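Local coordinates for invasion protein InvA (Salmonella enterica, PDB 2X49) that takes part in invasion of the intestinal epithelium as a type III secretion export-apparatus protein, represented here by its C-terminal domain, at residues A[14-19]-A[48-53]; A[55-60]-A[73-78]; A[247-252]-A[262-267]; A[271-276]-A[303-308]. All blocks are in the same frame, centred on the assembly; numbering follows the deposited sequence.

Contact 1. Residues A[14-19]-A[48-53]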
loop_
_atom_site.group_PDB
_atom_site.type_symbol
_atom_site.label_atom_id
_atom_site.label_comp_id
_atom_site.label_asym_id
_atom_site.label_seq_id
_atom_site.Cartn_x
_atom_site.Cartn_y
_atom_site.Cartn_z
ATOM N N VAL A 14 -16.150 5.882 -14.956
ATOM C CA VAL A 14 -17.268 5.554 -14.062
ATOM C C VAL A 14 -18.525 5.249 -14.880
ATOM O O VAL A 14 -18.638 5.627 -16.024
ATOM C CB VAL A 14 -17.530 6.709 -13.057
ATOM C CG1 VAL A 14 -16.200 7.066 -12.311
ATOM C CG2 VAL A 14 -18.090 7.933 -13.768
ATOM N N PRO A 15 -19.465 4.541 -14.261
ATOM C CA PRO A 15 -20.725 4.347 -14.974
ATOM C C PRO A 15 -21.521 5.631 -15.080
ATOM O O PRO A 15 -21.631 6.377 -14.151
ATOM C CB PRO A 15 -21.475 3.336 -14.081
ATOM C CG PRO A 15 -20.476 2.757 -13.143
ATOM C CD PRO A 15 -19.459 3.855 -12.949
ATOM N N LYS A 16 -22.061 5.828 -16.264
ATOM C CA LYS A 16 -22.954 6.953 -16.539
ATOM C C LYS A 16 -24.040 7.066 -15.474
ATOM O O LYS A 16 -24.359 8.154 -14.989
ATOM C CB LYS A 16 -23.534 6.869 -17.959
ATOM C CG LYS A 16 -24.376 8.045 -18.368
ATOM C CD LYS A 16 -24.900 7.947 -19.806
ATOM C CE LYS A 16 -23.806 7.969 -20.912
ATOM N NZ LYS A 16 -22.809 9.088 -20.784
ATOM N N SER A 17 -24.513 5.900 -15.068
ATOM C CA SER A 17 -25.579 5.779 -14.056
ATOM C C SER A 17 -25.198 6.218 -12.662
ATOM O O SER A 17 -26.077 6.398 -11.824
ATOM C CB SER A 17 -26.119 4.348 -13.928
ATOM O OG SER A 17 -25.118 3.455 -13.443
ATOM N N ARG A 18 -23.895 6.339 -12.407
ATOM C CA ARG A 18 -23.383 6.720 -11.076
ATOM C C ARG A 18 -22.718 8.094 -11.049
ATOM O O ARG A 18 -22.370 8.610 -9.999
ATOM C CB ARG A 18 -22.369 5.666 -10.559
ATOM C CG ARG A 18 -22.934 4.245 -10.413
ATOM C CD ARG A 18 -23.751 4.085 -9.210
ATOM N NE ARG A 18 -24.030 2.675 -8.962
ATOM C CZ ARG A 18 -24.866 2.226 -8.024
ATOM N NH1 ARG A 18 -25.506 3.094 -7.256
ATOM N NH2 ARG A 18 -25.031 0.932 -7.833
ATOM N N ARG A 19 -22.540 8.676 -12.224
ATOM C CA ARG A 19 -21.725 9.910 -12.374
ATOM C C ARG A 19 -22.228 11.043 -11.488
ATOM O O ARG A 19 -21.442 11.715 -10.771
ATOM C CB ARG A 19 -21.646 10.345 -13.860
ATOM C CG ARG A 19 -21.048 11.704 -14.175
ATOM C CD ARG A 19 -19.501 11.536 -14.187
ATOM N NE ARG A 19 -18.859 12.774 -14.613
ATOM C CZ ARG A 19 -18.563 13.118 -15.867
ATOM N NH1 ARG A 19 -18.845 12.343 -16.897
ATOM N NH2 ARG A 19 -18.032 14.309 -16.107
ATOM N N LEU A 48 -13.201 12.765 -14.061
ATOM C CA LEU A 48 -14.206 11.681 -14.268
ATOM C C LEU A 48 -14.666 11.669 -15.717
ATOM O O LEU A 48 -14.928 12.714 -16.340
ATOM C CB LEU A 48 -15.460 11.823 -13.371
ATOM C CG LEU A 48 -15.267 11.940 -11.863
ATOM C CD1 LEU A 48 -16.622 11.877 -11.115
ATOM C CD2 LEU A 48 -14.291 10.986 -11.257
ATOM N N ARG A 49 -14.777 10.457 -16.237
ATOM C CA ARG A 49 -15.242 10.213 -17.607
ATOM C C ARG A 49 -16.214 9.043 -17.602
ATOM O O ARG A 49 -16.020 8.102 -16.865
ATOM C CB ARG A 49 -14.055 9.944 -18.528
ATOM C CG ARG A 49 -14.376 9.626 -19.952
ATOM C CD ARG A 49 -13.106 9.698 -20.851
ATOM N NE ARG A 49 -12.300 10.906 -20.608
ATOM C CZ ARG A 49 -11.103 11.140 -21.152
ATOM N NH1 ARG A 49 -10.558 10.250 -21.966
ATOM N NH2 ARG A 49 -10.437 12.257 -20.871
ATOM N N ASP A 50 -17.300 9.127 -18.348
ATOM C CA ASP A 50 -18.204 7.972 -18.379
ATOM C C ASP A 50 -17.562 6.866 -19.220
ATOM O O ASP A 50 -17.096 7.091 -20.302
ATOM C CB ASP A 50 -19.560 8.378 -18.956
ATOM C CG ASP A 50 -20.321 9.345 -18.054
ATOM O OD1 ASP A 50 -19.877 9.616 -16.906
ATOM O OD2 ASP A 50 -21.356 9.867 -18.529
ATOM N N GLY A 51 -17.525 5.674 -18.663
ATOM C CA GLY A 51 -16.947 4.513 -19.357
ATOM C C GLY A 51 -17.951 3.684 -20.107
ATOM O O GLY A 51 -18.883 3.133 -19.570
ATOM N N GLU A 52 -17.688 3.583 -21.394
ATOM C CA GLU A 52 -18.493 2.758 -22.268
ATOM C C GLU A 52 -18.560 1.325 -21.753
ATOM O O GLU A 52 -17.568 0.703 -21.412
ATOM C CB GLU A 52 -17.952 2.793 -23.719
ATOM C CG GLU A 52 -18.205 4.112 -24.462
ATOM C CD GLU A 52 -17.073 5.141 -24.328
ATOM O OE1 GLU A 52 -16.206 5.006 -23.423
ATOM O OE2 GLU A 52 -17.050 6.105 -25.132
ATOM N N GLY A 53 -19.774 0.832 -21.680
ATOM C CA GLY A 53 -20.028 -0.557 -21.315
ATOM C C GLY A 53 -19.892 -0.986 -19.876
ATOM O O GLY A 53 -20.094 -2.156 -19.535
HETATM O O HOH W 1 -21.037 4.447 -18.771
#
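Val14 and Asp50 form the parallel bridge at which strand 10-14 meets strand 46-50, the two neighbouring strands of a beta-alpha-beta crossover. Val14 grips the other strand with both backbone groups: Val14 N donates to Arg49 O over 2.9 Å, and Gly51 N donates to Val14 O, also over 2.9 Å. Beyond the bridge the chain turns into helix 16-24, and Lys16 and Arg19 of its first turns close on the carboxylate of Asp50.

Arg19 does so along its whole length. Its CB and CG both lie beside Asp50 OD1, and CD comes closer still to that oxygen, at 3.3 Å. The bend at chi2 (82°) then carries the chain past Leu48, so that NE rests 3.7 Å from Leu48 CB; the same NE makes a salt bridge with Glu23 a turn further along the helix. At the tip NH1 reaches Asp50 OD1 at 2.9 Å, the oxygen lying in the guanidinium plane. The two flat groups stand nearly upright to each other, 81° apart, and NH1 meets OD1 from above the carboxylate plane. Leu48 O lies above one guanidinium face, offset toward the rim, at an angle too poor for a hydrogen bond.

Lys16 takes the other oxygen. Its chain, bent at its last two torsions, curls back to put NZ 2.8 Å from Asp50 OD2, on the anti lone pair. One carboxylate thus serves two cations, which would be expected to favour its charged form. Nearer the backbone, a water accepts from Lys16 N and donates to Gly51 O at 2.6 Å.

Contact 2. Residues A[55-60]-A[73-78]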
loop_
_atom_site.group_PDB
_atom_site.type_symbol
_atom_site.label_atom_id
_atom_site.label_comp_id
_atom_site.label_asym_id
_atom_site.label_seq_id
_atom_site.Cartn_x
_atom_site.Cartn_y
_atom_site.Cartn_z
ATOM N N ASP A 55 -20.746 -1.742 -16.153
ATOM C CA ASP A 55 -21.911 -2.037 -15.293
ATOM C C ASP A 55 -21.971 -1.032 -14.179
ATOM O O ASP A 55 -21.150 -0.109 -14.091
ATOM C CB ASP A 55 -21.988 -3.473 -14.748
ATOM C CG ASP A 55 -20.977 -3.811 -13.647
ATOM O OD1 ASP A 55 -20.426 -2.918 -12.949
ATOM O OD2 ASP A 55 -20.796 -5.040 -13.462
ATOM N N ASP A 56 -23.005 -1.159 -13.373
ATOM C CA ASP A 56 -23.298 -0.076 -12.397
ATOM C C ASP A 56 -22.339 -0.021 -11.200
ATOM O O ASP A 56 -22.391 0.864 -10.338
ATOM C CB ASP A 56 -24.732 -0.213 -11.816
ATOM C CG ASP A 56 -25.842 0.190 -12.797
ATOM O OD1 ASP A 56 -25.593 0.825 -13.841
ATOM O OD2 ASP A 56 -27.008 -0.118 -12.466
ATOM N N ASN A 57 -21.450 -1.008 -11.149
ATOM C CA ASN A 57 -20.617 -1.256 -9.957
ATOM C C ASN A 57 -19.142 -1.439 -10.309
ATOM O O ASN A 57 -18.414 -2.194 -9.688
ATOM C CB ASN A 57 -21.162 -2.483 -9.200
ATOM C CG ASN A 57 -22.607 -2.272 -8.722
ATOM O OD1 ASN A 57 -22.785 -1.297 -7.826
ATOM N ND2 ASN A 57 -23.524 -2.969 -9.157
ATOM N N SER A 58 -18.770 -0.782 -11.379
ATOM C CA SER A 58 -17.358 -0.852 -11.871
ATOM C C SER A 58 -16.732 0.518 -12.042
ATOM O O SER A 58 -17.379 1.471 -12.472
ATOM C CB SER A 58 -17.322 -1.607 -13.228
ATOM O OG SER A 58 -17.820 -2.924 -13.115
ATOM N N ILE A 59 -15.432 0.591 -11.788
ATOM C CA ILE A 59 -14.623 1.827 -11.961
ATOM C C ILE A 59 -13.296 1.444 -12.566
ATOM O O ILE A 59 -12.764 0.415 -12.221
ATOM C CB ILE A 59 -14.339 2.545 -10.592
ATOM C CG1 ILE A 59 -15.662 2.989 -9.907
ATOM C CG2 ILE A 59 -13.413 3.727 -10.793
ATOM C CD1 ILE A 59 -16.206 4.302 -10.375
ATOM N N VAL A 60 -12.823 2.210 -13.533
ATOM C CA VAL A 60 -11.455 2.050 -14.057
ATOM C C VAL A 60 -10.568 3.244 -13.814
ATOM O O VAL A 60 -10.897 4.411 -14.029
ATOM C CB VAL A 60 -11.471 1.792 -15.600
ATOM C CG1 VAL A 60 -10.057 1.348 -16.165
ATOM C CG2 VAL A 60 -12.489 0.745 -15.965
ATOM N N VAL A 73 -16.890 -2.054 -7.164
ATOM C CA VAL A 73 -17.387 -1.432 -5.967
ATOM C C VAL A 73 -18.907 -1.546 -5.992
ATOM O O VAL A 73 -19.518 -0.989 -6.879
ATOM C CB VAL A 73 -17.000 0.080 -5.905
ATOM C CG1 VAL A 73 -17.643 0.788 -4.678
ATOM C CG2 VAL A 73 -15.495 0.276 -5.896
ATOM N N TYR A 74 -19.480 -2.260 -5.038
ATOM C CA TYR A 74 -20.966 -2.374 -4.921
ATOM C C TYR A 74 -21.466 -1.215 -4.105
ATOM O O TYR A 74 -21.645 -1.276 -2.896
ATOM C CB TYR A 74 -21.417 -3.778 -4.409
ATOM C CG TYR A 74 -21.220 -4.843 -5.463
ATOM C CD1 TYR A 74 -22.193 -5.096 -6.431
ATOM C CD2 TYR A 74 -20.053 -5.609 -5.530
ATOM C CE1 TYR A 74 -22.010 -5.968 -7.409
ATOM C CE2 TYR A 74 -19.866 -6.512 -6.506
ATOM C CZ TYR A 74 -20.846 -6.722 -7.443
ATOM O OH TYR A 74 -20.679 -7.624 -8.468
ATOM N N PHE A 75 -21.772 -0.149 -4.821
ATOM C CA PHE A 75 -22.121 1.160 -4.248
ATOM C C PHE A 75 -23.286 1.112 -3.265
ATOM O O PHE A 75 -23.346 1.898 -2.306
ATOM C CB PHE A 75 -22.436 2.208 -5.325
ATOM C CG PHE A 75 -21.234 2.615 -6.134
ATOM C CD1 PHE A 75 -20.289 3.439 -5.586
ATOM C CD2 PHE A 75 -21.021 2.102 -7.413
ATOM C CE1 PHE A 75 -19.159 3.802 -6.315
ATOM C CE2 PHE A 75 -19.868 2.454 -8.150
ATOM C CZ PHE A 75 -18.965 3.307 -7.595
ATOM N N ASP A 76 -24.184 0.183 -3.499
ATOM C CA ASP A 76 -25.421 0.075 -2.692
ATOM C C ASP A 76 -25.309 -0.969 -1.556
ATOM O O ASP A 76 -26.263 -1.195 -0.816
ATOM C CB ASP A 76 -26.630 -0.225 -3.607
ATOM C CG ASP A 76 -26.774 0.794 -4.765
ATOM O OD1 ASP A 76 -26.466 1.972 -4.556
ATOM O OD2 ASP A 76 -27.143 0.373 -5.886
ATOM N N LEU A 77 -24.127 -1.594 -1.438
ATOM C CA LEU A 77 -23.870 -2.684 -0.432
ATOM C C LEU A 77 -22.740 -2.252 0.526
ATOM O O LEU A 77 -22.207 -1.163 0.430
ATOM C CB LEU A 77 -23.534 -4.034 -1.107
ATOM C CG LEU A 77 -24.498 -4.617 -2.178
ATOM C CD1 LEU A 77 -24.038 -5.925 -2.799
ATOM C CD2 LEU A 77 -25.886 -4.772 -1.489
ATOM N N MET A 78 -22.435 -3.161 1.449
ATOM C CA MET A 78 -21.409 -3.008 2.478
ATOM C C MET A 78 -20.383 -4.115 2.339
ATOM O O MET A 78 -20.711 -5.278 2.208
ATOM C CB MET A 78 -22.031 -3.088 3.884
ATOM C CG MET A 78 -22.995 -2.017 4.180
ATOM S SD MET A 78 -22.252 -0.395 4.297
ATOM C CE MET A 78 -21.401 -0.562 5.890
HETATM O O HOH W 2 -24.275 -1.854 -5.494
#
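Asn57 carries its CG anti to the carbonyl carbon (chi1 -61°), and a further twist at chi2 (-64°) lays the amide alongside Tyr74, with OD1 directed to the backbone of Phe75. Tyr74 and Phe75 have the same kind of first torsion, yet their rings diverge, leaving the asparagine to reach in between. Asn57 CB stands over the face of the Tyr74 ring, 4.3 Å from its centroid and 26° off the normal, a CH-pi contact. The amide plane is tilted only moderately from the ring and passes over its CD1-CE1 side. Asn57 OD1 accepts a weak bond from Phe75 N at 3.4 Å and a firmer one, 2.8 Å, from a water that in turn accepts from Asp76 N.

This is the open end of the antiparallel hairpin made by strands 58-63 and 66-72, where Val73 N donates to Asn57 O over 3.0 Å. Just ahead of the strand, Asp55 forms an Asx turn: its OD1 accepts from Asn57 N at 2.8 Å, while Ser58 OG donates to the same Asp55 OD1 from the opposite face of the carboxylate. The two bonds tie the backbone of Asn57 and the side chain of Ser58 to one oxygen.

Phe75 meets the first segment through its rim. Asp56 O lies near the ring plane, 3.5 Å from Phe75 CD2, and Ile59 CD1 touches Phe75 CZ, also at the edge, at 4.0 Å. Val73 CG1 covers part of one face. Outside the two segments, Trp106 packs edge-to-face with Tyr74, Ser17 binds the Asp56 carboxylate, and Arg18 makes a salt bridge with Asp76.

Contact 3. Residues A[247-252]-A[262-267]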
loop_
_atom_site.group_PDB
_atom_site.type_symbol
_atom_site.label_atom_id
_atom_site.label_comp_id
_atom_site.label_asym_id
_atom_site.label_seq_id
_atom_site.Cartn_x
_atom_site.Cartn_y
_atom_site.Cartn_z
ATOM N N ASP A 247 14.290 -19.192 5.255
ATOM C CA ASP A 247 15.632 -19.734 5.091
ATOM C C ASP A 247 16.012 -19.877 3.644
ATOM O O ASP A 247 17.154 -19.735 3.296
ATOM C CB ASP A 247 15.849 -21.040 5.845
ATOM C CG ASP A 247 16.479 -20.812 7.199
ATOM O OD1 ASP A 247 16.101 -21.532 8.151
ATOM O OD2 ASP A 247 17.400 -19.950 7.320
ATOM N N VAL A 248 15.029 -20.137 2.807
ATOM C CA VAL A 248 15.299 -20.310 1.366
ATOM C C VAL A 248 15.833 -19.003 0.843
ATOM O O VAL A 248 16.747 -18.926 0.015
ATOM C CB VAL A 248 14.053 -20.708 0.565
ATOM C CG1 VAL A 248 14.281 -20.513 -0.943
ATOM C CG2 VAL A 248 13.683 -22.133 0.885
ATOM N N ILE A 249 15.217 -17.949 1.364
ATOM C CA ILE A 249 15.505 -16.590 0.897
ATOM C C ILE A 249 16.876 -16.202 1.412
ATOM O O ILE A 249 17.737 -15.662 0.732
ATOM C CB ILE A 249 14.458 -15.574 1.383
ATOM C CG1 ILE A 249 13.142 -15.845 0.675
ATOM C CG2 ILE A 249 14.973 -14.147 1.128
ATOM C CD1 ILE A 249 13.175 -15.520 -0.791
ATOM N N ARG A 250 17.082 -16.571 2.648
ATOM C CA ARG A 250 18.304 -16.175 3.351
ATOM C C ARG A 250 19.501 -16.788 2.620
ATOM O O ARG A 250 20.526 -16.134 2.437
ATOM C CB ARG A 250 18.260 -16.542 4.843
ATOM C CG ARG A 250 19.034 -15.574 5.691
ATOM C CD ARG A 250 18.869 -15.866 7.174
ATOM N NE ARG A 250 17.523 -16.349 7.415
ATOM C CZ ARG A 250 16.667 -15.871 8.303
ATOM N NH1 ARG A 250 17.003 -14.886 9.117
ATOM N NH2 ARG A 250 15.480 -16.419 8.386
ATOM N N LYS A 251 19.351 -18.026 2.157
ATOM C CA LYS A 251 20.516 -18.716 1.508
ATOM C C LYS A 251 20.881 -18.072 0.185
ATOM O O LYS A 251 21.986 -18.246 -0.344
ATOM C CB LYS A 251 20.336 -20.231 1.238
ATOM C CG LYS A 251 21.690 -20.970 0.764
ATOM C CD LYS A 251 22.122 -20.792 -0.787
ATOM C CE LYS A 251 23.405 -21.558 -1.296
ATOM N NZ LYS A 251 24.764 -20.777 -1.600
ATOM N N GLY A 252 19.901 -17.409 -0.377
ATOM C CA GLY A 252 20.008 -16.819 -1.725
ATOM C C GLY A 252 20.618 -15.433 -1.694
ATOM O O GLY A 252 20.931 -14.797 -2.719
ATOM N N LEU A 262 19.495 -10.701 -3.964
ATOM C CA LEU A 262 18.951 -12.054 -3.913
ATOM C C LEU A 262 19.265 -12.760 -5.202
ATOM O O LEU A 262 18.922 -12.297 -6.279
ATOM C CB LEU A 262 17.446 -12.062 -3.721
ATOM C CG LEU A 262 16.799 -13.430 -3.550
ATOM C CD1 LEU A 262 17.274 -14.130 -2.274
ATOM C CD2 LEU A 262 15.268 -13.269 -3.507
ATOM N N SER A 263 19.911 -13.901 -5.054
ATOM C CA SER A 263 20.346 -14.708 -6.217
ATOM C C SER A 263 19.870 -16.159 -6.107
ATOM O O SER A 263 20.525 -17.000 -5.511
ATOM C CB SER A 263 21.871 -14.608 -6.358
ATOM O OG SER A 263 22.351 -15.297 -7.503
ATOM N N LEU A 264 18.721 -16.406 -6.725
ATOM C CA LEU A 264 18.076 -17.729 -6.748
ATOM C C LEU A 264 17.969 -18.218 -8.167
ATOM O O LEU A 264 17.648 -17.435 -9.058
ATOM C CB LEU A 264 16.684 -17.693 -6.135
ATOM C CG LEU A 264 16.568 -17.562 -4.610
ATOM C CD1 LEU A 264 15.070 -17.531 -4.295
ATOM C CD2 LEU A 264 17.275 -18.684 -3.904
ATOM N N ASP A 265 18.202 -19.512 -8.349
ATOM C CA ASP A 265 18.013 -20.127 -9.685
ATOM C C ASP A 265 16.581 -19.817 -10.186
ATOM O O ASP A 265 15.634 -19.797 -9.406
ATOM C CB ASP A 265 18.312 -21.651 -9.654
ATOM C CG ASP A 265 18.146 -22.326 -11.014
ATOM O OD1 ASP A 265 19.155 -22.472 -11.758
ATOM O OD2 ASP A 265 16.995 -22.724 -11.331
ATOM N N PRO A 266 16.424 -19.505 -11.487
ATOM C CA PRO A 266 15.067 -19.203 -11.915
ATOM C C PRO A 266 14.043 -20.290 -11.594
ATOM O O PRO A 266 12.917 -19.982 -11.251
ATOM C CB PRO A 266 15.241 -19.012 -13.426
ATOM C CG PRO A 266 16.596 -18.334 -13.492
ATOM C CD PRO A 266 17.425 -19.108 -12.505
ATOM N N GLU A 267 14.450 -21.544 -11.695
ATOM C CA GLU A 267 13.493 -22.645 -11.446
ATOM C C GLU A 267 13.110 -22.652 -9.978
ATOM O O GLU A 267 11.960 -22.890 -9.586
ATOM C CB GLU A 267 14.098 -23.971 -11.857
ATOM C CG GLU A 267 13.204 -25.149 -11.682
ATOM C CD GLU A 267 13.815 -26.376 -12.324
ATOM O OE1 GLU A 267 15.021 -26.644 -12.095
ATOM O OE2 GLU A 267 13.112 -27.064 -13.096
#
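Val248 meets the second segment through its backbone, its carbonyl oxygen lying 4.0 Å from Leu264 CD2. One residue on, Ile249 is engaged at both ends. Its CD1 touches Leu262 CD2 at 4.1 Å and reaches more loosely toward Leu264 CD1, while its carbonyl oxygen receives Leu262 CD1 at 3.4 Å. Leu262 has its CG anti to the backbone N (chi1 -176°), which directs the side chain to the helix, where CD1 sits against Ile249 CG2 as well as the backbone; the Ile249 and Leu262 side chains cross at about a right angle.

At Gly252 the leucines close directly onto main chain: Leu264 CD2 is 4.0 Å from Gly252 CA, and Leu262 CD1 packs against Gly252 C. Here also Ser263 N donates to Gly252 O, a short bond of 2.7 Å and fairly straight (163°), which fastens the helix to the chain returning from the short strands 253-255 and 260-262. Beyond it Asp265 N-caps helix 266-280.

With a single conventional hydrogen bond across it, the contact otherwise rests on methyl packing against Ile249 and backbone, with no charged group taking part.

Contact 4. Residues A[271-276]-A[303-308]. With CA (calcium ion), chain F.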
loop_
_atom_site.group_PDB
_atom_site.type_symbol
_atom_site.label_atom_id
_atom_site.label_comp_id
_atom_site.label_asym_id
_atom_site.label_seq_id
_atom_site.Cartn_x
_atom_site.Cartn_y
_atom_site.Cartn_z
ATOM N N ASN A 271 9.553 -22.007 -8.137
ATOM C CA ASN A 271 8.993 -23.082 -7.258
ATOM C C ASN A 271 8.592 -22.461 -5.916
ATOM O O ASN A 271 7.549 -22.769 -5.335
ATOM C CB ASN A 271 9.915 -24.292 -7.109
ATOM C CG ASN A 271 9.895 -25.128 -8.342
ATOM O OD1 ASN A 271 8.939 -25.040 -9.123
ATOM N ND2 ASN A 271 10.914 -25.927 -8.553
ATOM N N LEU A 272 9.399 -21.522 -5.466
ATOM C CA LEU A 272 9.093 -20.807 -4.213
ATOM C C LEU A 272 7.838 -19.926 -4.359
ATOM O O LEU A 272 7.000 -19.815 -3.457
ATOM C CB LEU A 272 10.310 -19.999 -3.733
ATOM C CG LEU A 272 10.046 -19.257 -2.442
ATOM C CD1 LEU A 272 9.687 -20.294 -1.363
ATOM C CD2 LEU A 272 11.276 -18.414 -2.042
ATOM N N MET A 273 7.724 -19.286 -5.508
ATOM C CA MET A 273 6.535 -18.488 -5.820
ATOM C C MET A 273 5.271 -19.357 -5.897
ATOM O O MET A 273 4.197 -18.945 -5.463
ATOM C CB MET A 273 6.683 -17.644 -7.081
ATOM C CG MET A 273 7.505 -16.399 -6.871
ATOM S SD MET A 273 6.821 -15.312 -5.615
ATOM C CE MET A 273 5.250 -14.873 -6.368
ATOM N N ASP A 274 5.419 -20.542 -6.424
ATOM C CA ASP A 274 4.270 -21.489 -6.531
ATOM C C ASP A 274 3.806 -21.865 -5.111
ATOM O O ASP A 274 2.603 -22.019 -4.827
ATOM C CB ASP A 274 4.579 -22.700 -7.416
ATOM C CG ASP A 274 4.632 -22.325 -8.898
ATOM O OD1 ASP A 274 4.056 -21.269 -9.269
ATOM O OD2 ASP A 274 5.239 -23.078 -9.703
ATOM N N LEU A 275 4.779 -22.007 -4.214
ATOM C CA LEU A 275 4.472 -22.369 -2.799
ATOM C C LEU A 275 3.739 -21.204 -2.095
ATOM O O LEU A 275 2.780 -21.379 -1.370
ATOM C CB LEU A 275 5.750 -22.741 -2.025
ATOM C CG LEU A 275 5.545 -22.884 -0.525
ATOM C CD1 LEU A 275 4.661 -24.111 -0.210
ATOM C CD2 LEU A 275 6.917 -23.003 0.172
ATOM N N ILE A 276 4.216 -19.985 -2.323
ATOM C CA ILE A 276 3.643 -18.788 -1.694
ATOM C C ILE A 276 2.196 -18.657 -2.239
ATOM O O ILE A 276 1.224 -18.477 -1.497
ATOM C CB ILE A 276 4.515 -17.505 -1.923
ATOM C CG1 ILE A 276 5.879 -17.608 -1.216
ATOM C CG2 ILE A 276 3.747 -16.238 -1.512
ATOM C CD1 ILE A 276 6.843 -16.566 -1.758
ATOM N N LYS A 303 9.575 -8.972 -0.409
ATOM C CA LYS A 303 8.740 -7.946 -1.098
ATOM C C LYS A 303 9.061 -7.934 -2.598
ATOM O O LYS A 303 8.176 -8.107 -3.436
ATOM C CB LYS A 303 8.810 -6.546 -0.475
ATOM C CG LYS A 303 8.215 -5.434 -1.354
ATOM C CD LYS A 303 6.675 -5.454 -1.393
ATOM C CE LYS A 303 6.116 -4.382 -2.326
ATOM N NZ LYS A 303 4.672 -4.482 -2.576
ATOM N N LYS A 304 10.341 -7.894 -2.931
ATOM C CA LYS A 304 10.751 -7.864 -4.353
ATOM C C LYS A 304 10.342 -9.118 -5.090
ATOM O O LYS A 304 9.927 -9.084 -6.258
ATOM C CB LYS A 304 12.264 -7.620 -4.514
ATOM C CG LYS A 304 12.734 -7.336 -5.957
ATOM C CD LYS A 304 14.148 -6.753 -5.992
ATOM C CE LYS A 304 14.423 -5.970 -7.285
ATOM N NZ LYS A 304 15.328 -6.713 -8.222
ATOM N N MET A 305 10.411 -10.237 -4.384
ATOM C CA MET A 305 10.088 -11.505 -4.992
ATOM C C MET A 305 8.594 -11.650 -5.337
ATOM O O MET A 305 8.236 -12.098 -6.432
ATOM C CB MET A 305 10.594 -12.653 -4.101
ATOM C CG MET A 305 9.856 -13.891 -4.289
ATOM S SD MET A 305 11.027 -15.220 -4.021
ATOM C CE MET A 305 12.198 -14.777 -5.290
ATOM N N ILE A 306 7.741 -11.200 -4.440
ATOM C CA ILE A 306 6.284 -11.489 -4.567
ATOM C C ILE A 306 5.486 -10.420 -5.267
ATOM O O ILE A 306 4.331 -10.648 -5.640
ATOM C CB ILE A 306 5.595 -11.738 -3.191
ATOM C CG1 ILE A 306 5.497 -10.446 -2.395
ATOM C CG2 ILE A 306 6.253 -12.891 -2.463
ATOM C CD1 ILE A 306 4.622 -10.546 -1.123
ATOM N N GLU A 307 6.115 -9.291 -5.494
ATOM C CA GLU A 307 5.345 -8.077 -5.906
ATOM C C GLU A 307 4.847 -8.100 -7.334
ATOM O O GLU A 307 3.924 -7.393 -7.679
ATOM C CB GLU A 307 6.102 -6.778 -5.672
ATOM C CG GLU A 307 7.270 -6.593 -6.554
ATOM C CD GLU A 307 8.030 -5.317 -6.244
ATOM O OE1 GLU A 307 7.624 -4.614 -5.309
ATOM O OE2 GLU A 307 9.040 -5.032 -6.936
ATOM N N GLY A 308 5.428 -8.987 -8.106
ATOM C CA GLY A 308 5.019 -9.192 -9.479
ATOM C C GLY A 308 3.630 -9.787 -9.561
ATOM O O GLY A 308 2.754 -9.299 -10.287
HETATM CA CA CA F . 5.666 -22.999 -12.469
#
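Met273 and Ile306 have the nearest pair of CA atoms across the two segments, 7.1 Å apart, where helix 266-280 packs on helix 299-306 with no hydrogen bond linking the two segments.

Two methionines fill the space between them, sliding past each other in opposite directions. Met273, bent at chi2 and chi3, brings SD to 3.6 Å from Met305 CG and turns its CE over the far helix, 4.0 Å from Ile306 CA. Met305 runs the other way: with CG anti to its own N (chi1 155°), it carries SD to 3.8 Å from Leu272 CD2, the two side chains crossing at about a right angle. Further along, Ile276 CD1 meets Ile306 CG2 at 3.8 Å. That same methyl is also touched by Met273 SD, so Ile306 works mainly through its short branch.

Apolar neighbours extend the packing: Ile249 of helix 243-252 packs on both Leu272 and Met305, and Ile306 leans on Val315 of strand 314-317. Asp274, on helix 266-280 but taking no part in the packing between the segments, binds a calcium ion through OD2 at 2.8 Å.

This is apolar helix-helix packing, joining two crossover helices of a parallel alpha/beta fold, built on the sheet containing strands 236-240, 291-294 and 314-317.

From the N terminus, contact 1 closes first, over the helical crossover between strands 10-14 and 46-50. Contact 2 follows, closing the hairpin that adds strands 58-63 and 66-72 to the same sheet. The two touch: Ser17 and Arg18 of the first reach Asp56 of the second. Far along the chain and, like contact 3's whole surroundings, well removed from that sheet, contact 3 closes a short loop between helices 243-252 and 266-280, across the chain's centre from contacts 1 and 2. Contact 4 then ties helix 266-280 to helix 299-306, abutting contact 3 where Val248 packs on Leu272 and Leu262 on Met305. All four loops run in series; none nests or crosses.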